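Local coordinates for protein 2-hydroxyisobutyryl-CoA synthetase (Aquincola tertiaricarbonis, PDB 6HDY) that belongs to the AMP-binding enzymes of the ANL superfamily, which join a large N-terminal domain to a smaller C-terminal one, at residues F35-E39 against T40-A44; A183-R187 against L188-A192; A204-V207 against Q208-T212; P258-K261 against D262-E266; H424-G427 against A428-E432. All blocks are in the same frame, centred on the assembly; numbering follows the deposited sequence.

Interaction 1: residues F35-E39 against T40-A44; sequences FPRRE and TMPAA
Thr40 grips Pro36 O twice at the C-terminal end of the short helix 36-40, a single-turn helix that leads through Met41 and Pro42 into the long helix 43-64. Its hydroxyl OG1 sits 2.7 Å from Pro36 O and its backbone N lies 2.9 Å from the same oxygen, the two donors arriving from opposite faces of the carbonyl plane. With chi1 at 75°, OG1 is folded in between the backbone N and the carbonyl carbon of its own residue, which turns it back to the start of the helix, as threonines often do one turn along. Met41 N closes the next turn on Arg37 O at 2.8 Å.

The second half of the contact is a crossing of side chains. Met41 CB rests over one face of the Arg37 guanidinium, 3.5 Å from Arg37 NH2 and displaced toward the rim of the group, while Met41 CE reaches to 4.0 Å from Arg37 NE. Pro42 CD adds an oblique contact, 3.6 Å from the same Arg37 NH2. The polar end of Arg37 looks elsewhere: NE is bound by Ser10 O.

One shell further out, Arg38 is paired with Glu331 and Asp302, and Glu39 with Arg357 and Arg153, so the small helix is tied by charge to several distant parts of the chain. Glu39 also closes the helix start, because its OE1 takes the N-H of the N-cap residue Phe35 at 3.0 Å, met from above the carboxylate plane in a nearly straight bond of 167°.

Interaction 2: residues A183-R187 against L188-A192; sequences AGAER and LRAKA
The guanidinium of Arg189 lies flat over the backbone oxygen of Arg187, which sits beneath the centre of the group, 3.7 Å from Arg189 CZ. A bend at chi2 (-75°) folds the chain back over the end of the helix 183-187 belongs to, and it carries Arg189 NH2 to 2.9 Å from Glu186 O. Alongside, Arg189 NH1 comes within 3.6 Å of Arg187 CD. The two guanidinium planes run nearly parallel, 8° apart, and Arg187 NH2 and Arg189 NH1 approach to 3.9 Å. Such closeness of like charges is probably tolerated because each group has partners elsewhere: Arg189 NH1 binds Glu23 O, while Arg187 meets Asn149 OD1 and Tyr25 O.

The backbone turns at the same residue: Arg189 has a positive phi, 66°, and two bonds run into the last turn, from Ala190 N to Ala185 O at 3.0 Å and from Arg189 N to Glu186 O at 3.2 Å. Ala185 CB meets Ala190 CB at 4.4 Å and Ala192 CB at 4.0 Å, methyl groups whose small size is consistent with the close approach of helix and strand. Leu188 packs on Met155 and Trp156 of helix 141-157 and on Trp34. Towards the second subunit, Glu186 OE2 accepts from His123 of that chain.

The paired 6→1 and 5→2 bonds and the positive phi make this a Schellman motif, with the usual apolar contact, Ala185 to Ala190, across it. Here it ends helix 176-187 and starts strand 191-193 in a beta-alpha-beta unit of the parallel sheet.

Interaction 3: residues A204-V207 against Q208-T212; sequences ARLV and QWLDT
Ala204 touches the next turn through its carbonyl oxygen, which lies 3.8 Å from Gln208 CG, the bent side chain of Gln208 lying back toward the start of the segment. Arg205 comes next, and its oxygen serves Trp209 in two ways. The backbone N of Trp209 donates to Arg205 O at 3.1 Å in the plane of the carbonyl, and the indole turns its edge to the same atom, with Trp209 CD1 3.2 Å from Arg205 O and the oxygen in the ring plane. A chi1 of -81°, which puts the ring beside its own backbone N, gives the indole this edge-on approach. Both Arg205 and Trp209 also pack on Leu174 of the second subunit.

Leu206 carries the apolar side. Its O accepts from Leu210 N at 2.8 Å, and its CG, anti to the backbone N (chi1 -176°), meets Leu210 CD1 at 3.8 Å as the two leucines pass one another at a slant. In sequence, helix 202-213 connects strand 191-193 to strand 217-220, which flank strand 165-168 in the parallel sheet of the large domain, and these leucines are its inward face: both touch Cys167 of strand 165-168 and Leu228 of helix 222-234, while Leu206 also reaches Phe195 and Tyr224.

Val207 O then takes Asp211 N at 3.0 Å, and the Val207 side chain packs on Ala232. Beyond the segment, Gln208 O is gripped twice by Thr212, whose OG1 lies 2.9 Å away and whose N comes from the opposite face of the carbonyl plane.

Interaction 4: residues P258-K261 against D262-E266; sequences PGVK and DRIEE
Lys261 runs from its CB alongside the next turn to Glu265, fully stretched, with chi1 at -169° and each later torsion also near 180°. CB and CG are close to the backbone, CB 3.2 Å from Asp262 N, and only at CE does the chain meet its partner, Glu265 OE2, 3.5 Å away and crossing at a slant. NZ stays 4.4 Å from Glu265 OE2, beyond a salt bridge. A water spans the interval: it gives a hydrogen to Glu265 OE2 at 2.7 Å and receives a weak bond from Lys261 NZ. The stronger partner of NZ is Asp295, with Asn294 O beside it, while Glu265 OE2 also accepts from Val272 N of strand 271-274.

The rest of the contact runs along helix 258-268, the helix of a beta-alpha-beta unit between strands 246-249 and 271-274. Glu265 N meets Lys261 O in a nearly linear bond of 177°. Val260 CG1 lies 3.8 Å from Ile264 CD1, the two side chains parallel and pointing the same way, both against Ile226 of helix 222-234. On another side Arg263 stretches past Gly259 O, its CG 3.3 Å from that oxygen, to give NE to Asn391 O. That chain thereby spans from the helix to the end of helix 383-391.

Lysine and glutamate one turn apart thus do not pair directly; one water links them, its bond to the lysine weak, and each has a firmer partner of its own, though the opposite charges probably still stabilise one another at this distance.

Interaction 5: residues H424-G427 against A428-E432; sequences HAAG and AAALE
Gly427 sits at phi 101° and psi 173°, a region readily open to a residue without a side chain, and so serves at once as the break after helix 421-425 and as N-cap of helix 428-446. On the near side its N bonds to His424 O at 3.1 Å, and on the far side its O accepts from Leu431 N at 3.0 Å in the first turn of the new helix.

Two side-chain contacts span this kink. Ala426 CB and Ala430 CB meet at 3.5 Å, two methyls pressed together across the turn. Leu431, with CG beside its backbone N (chi1 -81°), extends back toward His424: CD1 comes to 3.5 Å from His424 ND1, obliquely to the imidazole, and CD2 lies 3.7 Å from His424 CA. Leu431 thus packs its methyls against the ND1 side of the imidazole and the His424 backbone.

All of this lies at the surface of the C-terminal domain. The pair of helices follows strand 413-419 and leads into strand 450-454, its parallel neighbour in the mixed sheet, so the kink falls within the crossover that joins them.

The five contacts are local, yet their chemistry follows their place in the fold. Interaction 2 has the largest share of buried residues, and interactions 1, 3 and 4 are partly buried, whereas interaction 5 lies at the surface of the C-terminal domain. Interactions 2, 3 and 4 share the large domain and its parallel sheet: 2 ends a helix beside strand 191-193, the outermost of the sheet within this chain, while 3 and 4 are runs within single helices. Interactions 2 and 3 also touch the second subunit. Interaction 1 combines carbonyl bonds with packing over a guanidinium, its salt bridges running outward; interaction 4 adds a water-linked lysine and glutamate, and methyl contacts mark interaction 5.

Interaction 1: residues F35-E39 against T40-A44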
loop_
_atom_site.group_PDB
_atom_site.type_symbol
_atom_site.label_atom_id
_atom_site.label_comp_id
_atom_site.label_asym_id
_atom_site.label_seq_id
_atom_site.Cartn_x
_atom_site.Cartn_y
_atom_site.Cartn_z
ATOM N N PHE A 35 -25.075 7.014 -13.041
ATOM C CA PHE A 35 -26.160 6.246 -13.650
ATOM C C PHE A 35 -27.501 6.925 -13.328
ATOM O O PHE A 35 -28.108 6.611 -12.303
ATOM C CB PHE A 35 -26.137 4.768 -13.234
ATOM C CG PHE A 35 -25.024 3.935 -13.835
ATOM C CD1 PHE A 35 -24.657 4.088 -15.169
ATOM C CD2 PHE A 35 -24.378 2.959 -13.078
ATOM C CE1 PHE A 35 -23.675 3.276 -15.739
ATOM C CE2 PHE A 35 -23.383 2.160 -13.640
ATOM C CZ PHE A 35 -23.033 2.324 -14.967
ATOM N N PRO A 36 -27.967 7.881 -14.182
ATOM C CA PRO A 36 -29.234 8.576 -13.890
ATOM C C PRO A 36 -30.418 7.669 -13.541
ATOM O O PRO A 36 -31.096 7.950 -12.553
ATOM C CB PRO A 36 -29.496 9.400 -15.165
ATOM C CG PRO A 36 -28.122 9.625 -15.752
ATOM C CD PRO A 36 -27.345 8.383 -15.431
ATOM N N ARG A 37 -30.655 6.581 -14.321
ATOM C CA ARG A 37 -31.783 5.672 -14.079
ATOM C C ARG A 37 -31.692 4.966 -12.756
ATOM O O ARG A 37 -32.542 5.219 -11.913
ATOM C CB ARG A 37 -32.011 4.668 -15.231
ATOM C CG ARG A 37 -33.232 3.745 -15.046
ATOM C CD ARG A 37 -34.555 4.511 -15.044
ATOM N NE ARG A 37 -35.718 3.643 -14.837
ATOM C CZ ARG A 37 -36.909 4.074 -14.421
ATOM N NH1 ARG A 37 -37.917 3.220 -14.276
ATOM N NH2 ARG A 37 -37.094 5.356 -14.126
ATOM N N ARG A 38 -30.648 4.122 -12.549
ATOM C CA ARG A 38 -30.439 3.356 -11.311
ATOM C C ARG A 38 -30.508 4.216 -10.038
ATOM O O ARG A 38 -31.117 3.802 -9.050
ATOM C CB ARG A 38 -29.120 2.582 -11.372
ATOM C CG ARG A 38 -29.156 1.380 -12.321
ATOM C CD ARG A 38 -27.778 0.760 -12.573
ATOM N NE ARG A 38 -27.253 0.077 -11.391
ATOM C CZ ARG A 38 -26.333 -0.882 -11.405
ATOM N NH1 ARG A 38 -25.832 -1.315 -12.554
ATOM N NH2 ARG A 38 -25.904 -1.413 -10.267
ATOM N N GLU A 39 -29.956 5.440 -10.110
ATOM C CA GLU A 39 -29.839 6.395 -9.009
ATOM C C GLU A 39 -31.093 7.235 -8.700
ATOM O O GLU A 39 -31.305 7.583 -7.536
ATOM C CB GLU A 39 -28.633 7.327 -9.255
ATOM C CG GLU A 39 -27.284 6.607 -9.323
ATOM C CD GLU A 39 -26.063 7.479 -9.554
ATOM O OE1 GLU A 39 -25.019 6.960 -10.011
ATOM O OE2 GLU A 39 -26.140 8.687 -9.249
ATOM N N THR A 40 -31.879 7.607 -9.734
ATOM C CA THR A 40 -33.029 8.475 -9.562
ATOM C C THR A 40 -34.383 7.829 -9.922
ATOM O O THR A 40 -35.374 8.524 -9.810
ATOM C CB THR A 40 -32.850 9.825 -10.320
ATOM O OG1 THR A 40 -33.025 9.635 -11.723
ATOM C CG2 THR A 40 -31.523 10.501 -10.042
ATOM N N MET A 41 -34.442 6.531 -10.318
ATOM C CA MET A 41 -35.709 5.840 -10.652
ATOM C C MET A 41 -36.689 5.742 -9.466
ATOM O O MET A 41 -36.219 5.748 -8.330
ATOM C CB MET A 41 -35.433 4.428 -11.187
ATOM C CG MET A 41 -34.922 3.436 -10.141
ATOM S SD MET A 41 -34.164 2.001 -10.931
ATOM C CE MET A 41 -35.603 1.230 -11.676
ATOM N N PRO A 42 -38.033 5.575 -9.672
ATOM C CA PRO A 42 -38.928 5.403 -8.507
ATOM C C PRO A 42 -38.481 4.196 -7.666
ATOM O O PRO A 42 -38.195 3.148 -8.231
ATOM C CB PRO A 42 -40.319 5.220 -9.145
ATOM C CG PRO A 42 -40.203 5.824 -10.490
ATOM C CD PRO A 42 -38.797 5.528 -10.936
ATOM N N ALA A 43 -38.341 4.380 -6.330
ATOM C CA ALA A 43 -37.843 3.383 -5.360
ATOM C C ALA A 43 -38.552 2.031 -5.423
ATOM O O ALA A 43 -37.903 1.004 -5.241
ATOM C CB ALA A 43 -37.887 3.945 -3.945
ATOM N N ALA A 44 -39.862 2.037 -5.724
ATOM C CA ALA A 44 -40.711 0.850 -5.869
ATOM C C ALA A 44 -40.344 0.054 -7.120
ATOM O O ALA A 44 -40.485 -1.170 -7.123
ATOM C CB ALA A 44 -42.181 1.264 -5.923
#

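Interaction 2: residues A183-R187 against L188-A192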
loop_
_atom_site.group_PDB
_atom_site.type_symbol
_atom_site.label_atom_id
_atom_site.label_comp_id
_atom_site.label_asym_id
_atom_site.label_seq_id
_atom_site.Cartn_x
_atom_site.Cartn_y
_atom_site.Cartn_z
ATOM N N ALA A 183 -9.193 1.835 -6.381
ATOM C CA ALA A 183 -9.861 1.202 -7.530
ATOM C C ALA A 183 -10.908 2.129 -8.145
ATOM O O ALA A 183 -11.058 2.148 -9.358
ATOM C CB ALA A 183 -10.480 -0.138 -7.142
ATOM N N GLY A 184 -11.606 2.891 -7.305
ATOM C CA GLY A 184 -12.612 3.866 -7.719
ATOM C C GLY A 184 -11.969 5.043 -8.409
ATOM O O GLY A 184 -12.434 5.469 -9.465
ATOM N N ALA A 185 -10.863 5.553 -7.841
ATOM C CA ALA A 185 -10.087 6.658 -8.423
ATOM C C ALA A 185 -9.538 6.278 -9.803
ATOM O O ALA A 185 -9.668 7.055 -10.749
ATOM C CB ALA A 185 -8.954 7.058 -7.478
ATOM N N GLU A 186 -8.977 5.064 -9.930
ATOM C CA GLU A 186 -8.455 4.509 -11.190
ATOM C C GLU A 186 -9.562 4.456 -12.256
ATOM O O GLU A 186 -9.362 4.960 -13.373
ATOM C CB GLU A 186 -7.869 3.094 -10.967
ATOM C CG GLU A 186 -6.528 3.051 -10.212
ATOM C CD GLU A 186 -5.978 1.682 -9.827
ATOM O OE1 GLU A 186 -6.715 0.679 -9.911
ATOM O OE2 GLU A 186 -4.796 1.608 -9.438
ATOM N N ARG A 187 -10.726 3.855 -11.918
ATOM C CA ARG A 187 -11.860 3.731 -12.845
ATOM C C ARG A 187 -12.489 5.114 -13.186
ATOM O O ARG A 187 -12.930 5.340 -14.324
ATOM C CB ARG A 187 -12.917 2.746 -12.290
ATOM C CG ARG A 187 -14.161 2.538 -13.182
ATOM C CD ARG A 187 -13.823 2.118 -14.617
ATOM N NE ARG A 187 -15.017 2.086 -15.469
ATOM C CZ ARG A 187 -15.487 3.117 -16.169
ATOM N NH1 ARG A 187 -16.587 2.986 -16.891
ATOM N NH2 ARG A 187 -14.871 4.291 -16.134
ATOM N N LEU A 188 -12.465 6.045 -12.221
ATOM C CA LEU A 188 -12.990 7.405 -12.421
ATOM C C LEU A 188 -12.111 8.220 -13.398
ATOM O O LEU A 188 -12.506 9.305 -13.830
ATOM C CB LEU A 188 -13.090 8.121 -11.047
ATOM C CG LEU A 188 -13.716 9.540 -10.986
ATOM C CD1 LEU A 188 -15.073 9.614 -11.739
ATOM C CD2 LEU A 188 -13.832 9.993 -9.549
ATOM N N ARG A 189 -10.913 7.685 -13.741
ATOM C CA ARG A 189 -9.910 8.338 -14.574
ATOM C C ARG A 189 -9.372 9.577 -13.834
ATOM O O ARG A 189 -9.005 10.582 -14.440
ATOM C CB ARG A 189 -10.387 8.635 -16.028
ATOM C CG ARG A 189 -11.124 7.482 -16.725
ATOM C CD ARG A 189 -10.213 6.360 -17.182
ATOM N NE ARG A 189 -10.949 5.124 -17.474
ATOM C CZ ARG A 189 -10.706 3.944 -16.898
ATOM N NH1 ARG A 189 -11.411 2.875 -17.241
ATOM N NH2 ARG A 189 -9.730 3.820 -15.999
ATOM N N ALA A 190 -9.326 9.492 -12.499
ATOM C CA ALA A 190 -8.755 10.555 -11.682
ATOM C C ALA A 190 -7.240 10.290 -11.692
ATOM O O ALA A 190 -6.821 9.241 -12.167
ATOM C CB ALA A 190 -9.307 10.458 -10.250
ATOM N N LYS A 191 -6.420 11.226 -11.217
ATOM C CA LYS A 191 -4.984 10.976 -11.064
ATOM C C LYS A 191 -4.874 10.299 -9.671
ATOM O O LYS A 191 -4.941 10.985 -8.643
ATOM C CB LYS A 191 -4.180 12.287 -11.089
ATOM C CG LYS A 191 -4.128 12.975 -12.428
ATOM C CD LYS A 191 -3.558 14.370 -12.245
ATOM C CE LYS A 191 -3.503 15.151 -13.530
ATOM N NZ LYS A 191 -4.836 15.276 -14.185
ATOM N N ALA A 192 -4.834 8.951 -9.635
ATOM C CA ALA A 192 -4.792 8.239 -8.336
ATOM C C ALA A 192 -3.447 8.467 -7.664
ATOM O O ALA A 192 -2.412 8.243 -8.281
ATOM C CB ALA A 192 -5.060 6.746 -8.524
#

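Interaction 3: residues A204-V207 against Q208-T212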
loop_
_atom_site.group_PDB
_atom_site.type_symbol
_atom_site.label_atom_id
_atom_site.label_comp_id
_atom_site.label_asym_id
_atom_site.label_seq_id
_atom_site.Cartn_x
_atom_site.Cartn_y
_atom_site.Cartn_z
ATOM N N ALA A 204 4.557 13.630 8.097
ATOM C CA ALA A 204 5.368 14.836 7.904
ATOM C C ALA A 204 5.663 15.002 6.417
ATOM O O ALA A 204 5.585 16.107 5.907
ATOM C CB ALA A 204 6.663 14.751 8.709
ATOM N N ARG A 205 5.920 13.894 5.711
ATOM C CA ARG A 205 6.186 13.934 4.277
ATOM C C ARG A 205 4.919 14.197 3.456
ATOM O O ARG A 205 4.966 14.960 2.495
ATOM C CB ARG A 205 6.937 12.685 3.834
ATOM C CG ARG A 205 8.418 12.755 4.211
ATOM C CD ARG A 205 9.290 11.674 3.581
ATOM N NE ARG A 205 8.907 10.337 4.032
ATOM C CZ ARG A 205 8.028 9.569 3.399
ATOM N NH1 ARG A 205 7.712 8.376 3.886
ATOM N NH2 ARG A 205 7.452 9.992 2.280
ATOM N N LEU A 206 3.780 13.630 3.884
ATOM C CA LEU A 206 2.485 13.803 3.230
ATOM C C LEU A 206 2.049 15.243 3.147
ATOM O O LEU A 206 1.591 15.662 2.097
ATOM C CB LEU A 206 1.383 12.962 3.913
ATOM C CG LEU A 206 -0.033 12.982 3.250
ATOM C CD1 LEU A 206 0.043 12.713 1.708
ATOM C CD2 LEU A 206 -0.929 11.923 3.896
ATOM N N VAL A 207 2.142 15.988 4.255
ATOM C CA VAL A 207 1.736 17.393 4.294
ATOM C C VAL A 207 2.518 18.203 3.245
ATOM O O VAL A 207 1.904 19.010 2.542
ATOM C CB VAL A 207 1.737 18.031 5.716
ATOM C CG1 VAL A 207 0.679 17.370 6.595
ATOM C CG2 VAL A 207 3.112 17.972 6.384
ATOM N N GLN A 208 3.830 17.905 3.066
ATOM C CA GLN A 208 4.651 18.533 2.023
ATOM C C GLN A 208 4.112 18.172 0.643
ATOM O O GLN A 208 3.992 19.072 -0.183
ATOM C CB GLN A 208 6.143 18.143 2.139
ATOM C CG GLN A 208 6.855 18.660 3.398
ATOM C CD GLN A 208 6.924 20.182 3.531
ATOM O OE1 GLN A 208 6.739 20.964 2.568
ATOM N NE2 GLN A 208 7.194 20.638 4.752
ATOM N N TRP A 209 3.742 16.864 0.402
ATOM C CA TRP A 209 3.174 16.421 -0.872
ATOM C C TRP A 209 1.835 17.059 -1.162
ATOM O O TRP A 209 1.569 17.371 -2.313
ATOM C CB TRP A 209 3.074 14.882 -0.968
ATOM C CG TRP A 209 4.369 14.246 -1.353
ATOM C CD1 TRP A 209 5.400 13.926 -0.520
ATOM C CD2 TRP A 209 4.790 13.884 -2.669
ATOM N NE1 TRP A 209 6.434 13.381 -1.231
ATOM C CE2 TRP A 209 6.092 13.346 -2.558
ATOM C CE3 TRP A 209 4.180 13.919 -3.935
ATOM C CZ2 TRP A 209 6.812 12.886 -3.668
ATOM C CZ3 TRP A 209 4.890 13.440 -5.025
ATOM C CH2 TRP A 209 6.192 12.956 -4.889
ATOM N N LEU A 210 0.988 17.254 -0.134
ATOM C CA LEU A 210 -0.335 17.882 -0.289
ATOM C C LEU A 210 -0.203 19.382 -0.604
ATOM O O LEU A 210 -1.009 19.924 -1.368
ATOM C CB LEU A 210 -1.196 17.690 0.967
ATOM C CG LEU A 210 -1.461 16.242 1.428
ATOM C CD1 LEU A 210 -2.007 16.232 2.834
ATOM C CD2 LEU A 210 -2.400 15.511 0.496
ATOM N N ASP A 211 0.809 20.046 -0.007
ATOM C CA ASP A 211 1.105 21.459 -0.239
ATOM C C ASP A 211 1.635 21.642 -1.663
ATOM O O ASP A 211 1.233 22.584 -2.336
ATOM C CB ASP A 211 2.135 21.969 0.785
ATOM C CG ASP A 211 2.314 23.486 0.794
ATOM O OD1 ASP A 211 1.445 24.184 1.369
ATOM O OD2 ASP A 211 3.348 23.964 0.281
ATOM N N THR A 212 2.516 20.729 -2.133
ATOM C CA THR A 212 3.076 20.776 -3.486
ATOM C C THR A 212 2.034 20.399 -4.558
ATOM O O THR A 212 1.816 21.175 -5.491
ATOM C CB THR A 212 4.326 19.884 -3.584
ATOM O OG1 THR A 212 5.263 20.240 -2.561
ATOM C CG2 THR A 212 4.993 19.946 -4.966
#

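Interaction 4: residues P258-K261 against D262-E266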
loop_
_atom_site.group_PDB
_atom_site.type_symbol
_atom_site.label_atom_id
_atom_site.label_comp_id
_atom_site.label_asym_id
_atom_site.label_seq_id
_atom_site.Cartn_x
_atom_site.Cartn_y
_atom_site.Cartn_z
ATOM N N PRO A 258 -21.278 15.528 14.595
ATOM C CA PRO A 258 -21.352 17.012 14.631
ATOM C C PRO A 258 -20.042 17.834 14.727
ATOM O O PRO A 258 -19.658 18.456 13.715
ATOM C CB PRO A 258 -22.243 17.258 15.837
ATOM C CG PRO A 258 -23.212 16.125 15.781
ATOM C CD PRO A 258 -22.483 14.934 15.212
ATOM N N GLY A 259 -19.395 17.857 15.905
ATOM C CA GLY A 259 -18.153 18.600 16.138
ATOM C C GLY A 259 -16.916 18.105 15.405
ATOM O O GLY A 259 -15.969 18.867 15.196
ATOM N N VAL A 260 -16.902 16.815 15.025
ATOM C CA VAL A 260 -15.794 16.196 14.293
ATOM C C VAL A 260 -15.848 16.662 12.836
ATOM O O VAL A 260 -14.833 17.142 12.322
ATOM C CB VAL A 260 -15.751 14.639 14.445
ATOM C CG1 VAL A 260 -14.640 14.025 13.599
ATOM C CG2 VAL A 260 -15.581 14.235 15.908
ATOM N N LYS A 261 -17.031 16.541 12.176
ATOM C CA LYS A 261 -17.206 16.957 10.770
ATOM C C LYS A 261 -16.849 18.447 10.587
ATOM O O LYS A 261 -16.099 18.797 9.668
ATOM C CB LYS A 261 -18.643 16.675 10.282
ATOM C CG LYS A 261 -18.792 16.836 8.770
ATOM C CD LYS A 261 -20.235 16.901 8.298
ATOM C CE LYS A 261 -20.298 16.758 6.786
ATOM N NZ LYS A 261 -21.695 16.634 6.308
ATOM N N ASP A 262 -17.373 19.309 11.488
ATOM C CA ASP A 262 -17.152 20.754 11.472
ATOM C C ASP A 262 -15.690 21.117 11.680
ATOM O O ASP A 262 -15.192 22.001 10.988
ATOM C CB ASP A 262 -18.088 21.462 12.476
ATOM C CG ASP A 262 -19.564 21.313 12.153
ATOM O OD1 ASP A 262 -19.888 20.859 11.025
ATOM O OD2 ASP A 262 -20.395 21.666 13.009
ATOM N N ARG A 263 -14.986 20.404 12.585
ATOM C CA ARG A 263 -13.549 20.613 12.820
ATOM C C ARG A 263 -12.725 20.288 11.577
ATOM O O ARG A 263 -11.824 21.049 11.235
ATOM C CB ARG A 263 -13.034 19.797 14.025
ATOM C CG ARG A 263 -13.118 20.558 15.350
ATOM C CD ARG A 263 -12.767 19.677 16.537
ATOM N NE ARG A 263 -13.002 20.356 17.814
ATOM C CZ ARG A 263 -12.048 20.688 18.684
ATOM N NH1 ARG A 263 -10.778 20.380 18.438
ATOM N NH2 ARG A 263 -12.359 21.317 19.812
ATOM N N ILE A 264 -13.044 19.184 10.885
ATOM C CA ILE A 264 -12.310 18.766 9.681
ATOM C C ILE A 264 -12.570 19.746 8.520
ATOM O O ILE A 264 -11.608 20.244 7.935
ATOM C CB ILE A 264 -12.535 17.277 9.297
ATOM C CG1 ILE A 264 -12.239 16.339 10.500
ATOM C CG2 ILE A 264 -11.657 16.897 8.084
ATOM C CD1 ILE A 264 -12.750 14.919 10.367
ATOM N N GLU A 265 -13.843 20.049 8.212
ATOM C CA GLU A 265 -14.198 21.011 7.154
ATOM C C GLU A 265 -13.552 22.394 7.389
ATOM O O GLU A 265 -13.089 23.015 6.438
ATOM C CB GLU A 265 -15.726 21.173 7.036
ATOM C CG GLU A 265 -16.411 19.943 6.471
ATOM C CD GLU A 265 -17.833 20.098 5.972
ATOM O OE1 GLU A 265 -18.480 21.116 6.300
ATOM O OE2 GLU A 265 -18.297 19.201 5.233
ATOM N N GLU A 266 -13.473 22.843 8.649
ATOM C CA GLU A 266 -12.864 24.145 8.977
ATOM C C GLU A 266 -11.343 24.116 8.774
ATOM O O GLU A 266 -10.791 25.055 8.192
ATOM C CB GLU A 266 -13.257 24.619 10.405
ATOM C CG GLU A 266 -12.296 25.604 11.067
ATOM C CD GLU A 266 -12.163 26.982 10.436
ATOM O OE1 GLU A 266 -13.185 27.698 10.331
ATOM O OE2 GLU A 266 -11.017 27.370 10.109
HETATM O O HOH W 1 -20.206 18.098 3.622
#

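Interaction 5: residues H424-G427 against A428-E432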
loop_
_atom_site.group_PDB
_atom_site.type_symbol
_atom_site.label_atom_id
_atom_site.label_comp_id
_atom_site.label_asym_id
_atom_site.label_seq_id
_atom_site.Cartn_x
_atom_site.Cartn_y
_atom_site.Cartn_z
ATOM N N HIS A 424 -3.862 25.461 28.223
ATOM C CA HIS A 424 -2.697 25.138 29.060
ATOM C C HIS A 424 -1.847 26.402 29.385
ATOM O O HIS A 424 -1.564 26.660 30.567
ATOM C CB HIS A 424 -1.839 24.008 28.435
ATOM C CG HIS A 424 -0.803 23.492 29.385
ATOM N ND1 HIS A 424 -1.121 22.547 30.366
ATOM C CD2 HIS A 424 0.486 23.872 29.547
ATOM C CE1 HIS A 424 -0.009 22.372 31.068
ATOM N NE2 HIS A 424 0.985 23.152 30.614
ATOM N N ALA A 425 -1.467 27.189 28.339
ATOM C CA ALA A 425 -0.690 28.441 28.438
ATOM C C ALA A 425 -1.368 29.526 29.288
ATOM O O ALA A 425 -0.676 30.371 29.893
ATOM C CB ALA A 425 -0.362 28.979 27.047
ATOM N N ALA A 426 -2.716 29.457 29.384
ATOM C CA ALA A 426 -3.529 30.368 30.199
ATOM C C ALA A 426 -3.408 30.133 31.720
ATOM O O ALA A 426 -3.867 30.974 32.503
ATOM C CB ALA A 426 -4.983 30.334 29.752
ATOM N N GLY A 427 -2.767 29.033 32.132
ATOM C CA GLY A 427 -2.531 28.755 33.554
ATOM C C GLY A 427 -3.440 27.758 34.253
ATOM O O GLY A 427 -4.442 27.317 33.679
ATOM N N ALA A 428 -3.091 27.419 35.523
ATOM C CA ALA A 428 -3.765 26.426 36.373
ATOM C C ALA A 428 -5.265 26.638 36.540
ATOM O O ALA A 428 -6.033 25.690 36.387
ATOM C CB ALA A 428 -3.092 26.328 37.739
ATOM N N ALA A 429 -5.678 27.874 36.812
ATOM C CA ALA A 429 -7.078 28.231 36.974
ATOM C C ALA A 429 -7.857 27.977 35.701
ATOM O O ALA A 429 -8.955 27.429 35.797
ATOM C CB ALA A 429 -7.213 29.682 37.404
ATOM N N ALA A 430 -7.262 28.300 34.510
ATOM C CA ALA A 430 -7.896 28.106 33.212
ATOM C C ALA A 430 -8.030 26.615 32.867
ATOM O O ALA A 430 -9.048 26.215 32.292
ATOM C CB ALA A 430 -7.113 28.824 32.131
ATOM N N LEU A 431 -7.000 25.801 33.215
ATOM C CA LEU A 431 -6.990 24.352 33.017
ATOM C C LEU A 431 -8.110 23.741 33.860
ATOM O O LEU A 431 -8.947 23.020 33.323
ATOM C CB LEU A 431 -5.621 23.749 33.405
ATOM C CG LEU A 431 -4.509 23.862 32.367
ATOM C CD1 LEU A 431 -3.143 23.726 33.014
ATOM C CD2 LEU A 431 -4.695 22.850 31.238
ATOM N N GLU A 432 -8.165 24.090 35.152
ATOM C CA GLU A 432 -9.208 23.660 36.082
ATOM C C GLU A 432 -10.634 24.038 35.605
ATOM O O GLU A 432 -11.532 23.202 35.684
ATOM C CB GLU A 432 -8.916 24.162 37.503
ATOM C CG GLU A 432 -9.855 23.617 38.580
ATOM C CD GLU A 432 -10.180 22.127 38.587
ATOM O OE1 GLU A 432 -9.275 21.308 38.311
ATOM O OE2 GLU A 432 -11.331 21.778 38.928
#